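Local atomic coordinates of complement C1r subcomponent (Homo sapiens, PDB entry 6F1D), a protein that acts as the serine protease of the complement C1 complex that cleaves and activates C1s, with which it is associated. Residues 20-24 against 104-109. Numbering follows the deposited sequence.
Sequences YPRSY and DSRGWK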
loop_
_atom_site.group_PDB
_atom_site.type_symbol
_atom_site.label_atom_id
_atom_site.label_comp_id
_atom_site.label_asym_id
_atom_site.label_seq_id
_atom_site.Cartn_x
_atom_site.Cartn_y
_atom_site.Cartn_z
ATOM N N TYR A 20 3.341 -11.828 -1.628
ATOM C CA TYR A 20 3.808 -11.598 -0.250
ATOM C C TYR A 20 3.721 -12.895 0.560
ATOM O O TYR A 20 2.687 -13.575 0.511
ATOM C CB TYR A 20 2.926 -10.530 0.383
ATOM C CG TYR A 20 3.262 -10.173 1.807
ATOM C CD1 TYR A 20 4.170 -9.157 2.086
ATOM C CD2 TYR A 20 2.663 -10.855 2.878
ATOM C CE1 TYR A 20 4.453 -8.814 3.405
ATOM C CE2 TYR A 20 2.976 -10.529 4.196
ATOM C CZ TYR A 20 3.845 -9.486 4.437
ATOM O OH TYR A 20 4.177 -9.120 5.726
ATOM N N PRO A 21 4.753 -13.244 1.381
ATOM C CA PRO A 21 5.910 -12.417 1.731
ATOM C C PRO A 21 7.138 -12.828 0.959
ATOM O O PRO A 21 8.286 -12.622 1.397
ATOM C CB PRO A 21 6.096 -12.700 3.220
ATOM C CG PRO A 21 5.738 -14.185 3.321
ATOM C CD PRO A 21 4.728 -14.478 2.192
ATOM N N ARG A 22 6.902 -13.437 -0.193
ATOM C CA ARG A 22 7.972 -13.726 -1.128
ATOM C C ARG A 22 8.094 -12.524 -2.074
ATOM O O ARG A 22 7.301 -11.578 -2.012
ATOM C CB ARG A 22 7.708 -15.041 -1.866
ATOM C CG ARG A 22 7.220 -16.160 -0.966
ATOM C CD ARG A 22 7.040 -17.448 -1.696
ATOM N NE ARG A 22 5.999 -17.361 -2.720
ATOM C CZ ARG A 22 4.698 -17.302 -2.460
ATOM N NH1 ARG A 22 4.256 -17.301 -1.207
ATOM N NH2 ARG A 22 3.834 -17.218 -3.459
ATOM N N SER A 23 9.122 -12.530 -2.917
ATOM C CA SER A 23 9.474 -11.351 -3.710
ATOM C C SER A 23 8.320 -10.871 -4.580
ATOM O O SER A 23 7.799 -11.644 -5.399
ATOM C CB SER A 23 10.629 -11.683 -4.656
ATOM O OG SER A 23 11.619 -12.424 -4.019
ATOM N N TYR A 24 8.033 -9.573 -4.543
ATOM C CA TYR A 24 7.083 -9.054 -5.531
ATOM C C TYR A 24 7.720 -8.967 -6.927
ATOM O O TYR A 24 8.939 -8.851 -7.073
ATOM C CB TYR A 24 6.506 -7.718 -5.102
ATOM C CG TYR A 24 7.519 -6.691 -4.715
ATOM C CD1 TYR A 24 8.180 -5.970 -5.685
ATOM C CD2 TYR A 24 7.799 -6.452 -3.368
ATOM C CE1 TYR A 24 9.130 -5.008 -5.360
ATOM C CE2 TYR A 24 8.749 -5.479 -3.007
ATOM C CZ TYR A 24 9.408 -4.775 -4.023
ATOM O OH TYR A 24 10.316 -3.780 -3.721
ATOM N N ASP A 104 14.911 -8.513 -5.172
ATOM C CA ASP A 104 14.146 -9.518 -4.438
ATOM C C ASP A 104 13.836 -8.884 -3.079
ATOM O O ASP A 104 14.711 -8.824 -2.211
ATOM C CB ASP A 104 14.942 -10.805 -4.272
ATOM C CG ASP A 104 14.924 -11.682 -5.543
ATOM O OD1 ASP A 104 13.808 -12.033 -6.013
ATOM O OD2 ASP A 104 16.015 -12.017 -6.057
ATOM N N SER A 105 12.636 -8.353 -2.917
ATOM C CA SER A 105 12.201 -7.753 -1.660
ATOM C C SER A 105 10.866 -8.370 -1.301
ATOM O O SER A 105 10.057 -8.699 -2.189
ATOM C CB SER A 105 12.066 -6.211 -1.753
ATOM O OG SER A 105 13.065 -5.662 -2.597
ATOM N N ARG A 106 10.605 -8.469 -0.003
ATOM C CA ARG A 106 9.472 -9.284 0.422
ATOM C C ARG A 106 8.135 -8.583 0.228
ATOM O O ARG A 106 7.115 -9.269 0.126
ATOM C CB ARG A 106 9.649 -9.710 1.877
ATOM C CG ARG A 106 10.896 -10.597 2.069
ATOM C CD ARG A 106 11.115 -10.919 3.501
ATOM N NE ARG A 106 10.387 -12.121 3.855
ATOM C CZ ARG A 106 10.309 -12.598 5.093
ATOM N NH1 ARG A 106 10.930 -11.961 6.085
ATOM N NH2 ARG A 106 9.619 -13.712 5.333
ATOM N N GLY A 107 8.093 -7.237 0.180
ATOM C CA GLY A 107 6.839 -6.537 -0.118
ATOM C C GLY A 107 6.095 -6.041 1.115
ATOM O O GLY A 107 6.686 -5.845 2.182
ATOM N N TRP A 108 4.778 -5.881 1.027
ATOM C CA TRP A 108 4.083 -5.251 2.145
ATOM C C TRP A 108 2.717 -5.899 2.259
ATOM O O TRP A 108 2.199 -6.477 1.296
ATOM C CB TRP A 108 3.937 -3.732 1.927
ATOM C CG TRP A 108 3.384 -3.446 0.567
ATOM C CD1 TRP A 108 4.104 -3.282 -0.577
ATOM C CD2 TRP A 108 1.998 -3.367 0.175
ATOM N NE1 TRP A 108 3.263 -3.040 -1.636
ATOM C CE2 TRP A 108 1.970 -3.112 -1.209
ATOM C CE3 TRP A 108 0.775 -3.453 0.872
ATOM C CZ2 TRP A 108 0.789 -2.960 -1.925
ATOM C CZ3 TRP A 108 -0.393 -3.307 0.146
ATOM C CH2 TRP A 108 -0.373 -3.048 -1.232
ATOM N N LYS A 109 2.128 -5.755 3.437
ATOM C CA LYS A 109 0.776 -6.224 3.677
ATOM C C LYS A 109 0.184 -5.302 4.735
ATOM O O LYS A 109 0.873 -4.960 5.704
ATOM C CB LYS A 109 0.788 -7.673 4.188
ATOM C CG LYS A 109 -0.569 -8.230 4.597
ATOM C CD LYS A 109 -0.476 -9.750 4.700
ATOM C CE LYS A 109 -1.739 -10.359 5.271
ATOM N NZ LYS A 109 -1.584 -11.843 5.436
HETATM O O HOH W 1 10.152 -14.593 2.256
HETATM O O HOH W 2 11.043 -7.884 -5.281
#
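Ser105 O is gripped from the 20-24 loop by the backbone of Tyr24, whose N donates to it at 3.2 Å, while the CA-H of Ser23 points at the same oxygen in a nearly straight C-H...O contact (163°). Ser23 OG donates to Asp104 OD1 at 3.0 Å, meeting the carboxylate on its anti side and somewhat out of its plane. Pro21, which follows a cis peptide bond, offers its O to Arg106 NE at 3.3 Å; a bend at chi3 (89°) folds the arginine back to this carbonyl. The single N-H of NE is divided between Pro21 O and a water, which donates on to Pro21 O. A second water accepts from Ser105 N, may donate to nearby Tyr24 O, and lies over the Tyr24 ring.

Both tyrosine rings pack against the 104-109 segment, and their hydroxyls are held from outside it. The Tyr20 ring is sandwiched between Pro21 CB and Lys109 CB, the latter 3.7 Å from the ring centroid in a CH-pi contact, and its hydroxyl is anchored to Pro49 O. Tyr24 sets its CD2 edge 3.4 Å from Gly107 CA, and its OH is hydrogen-bonded to Asp63 OD2 and Glu53 N, both residues of the calcium site. The paired loops thus form part of the calcium-binding end of the CUB beta-sandwich, with Tyr24 in the second shell of the calcium ion and close to the sodium ion.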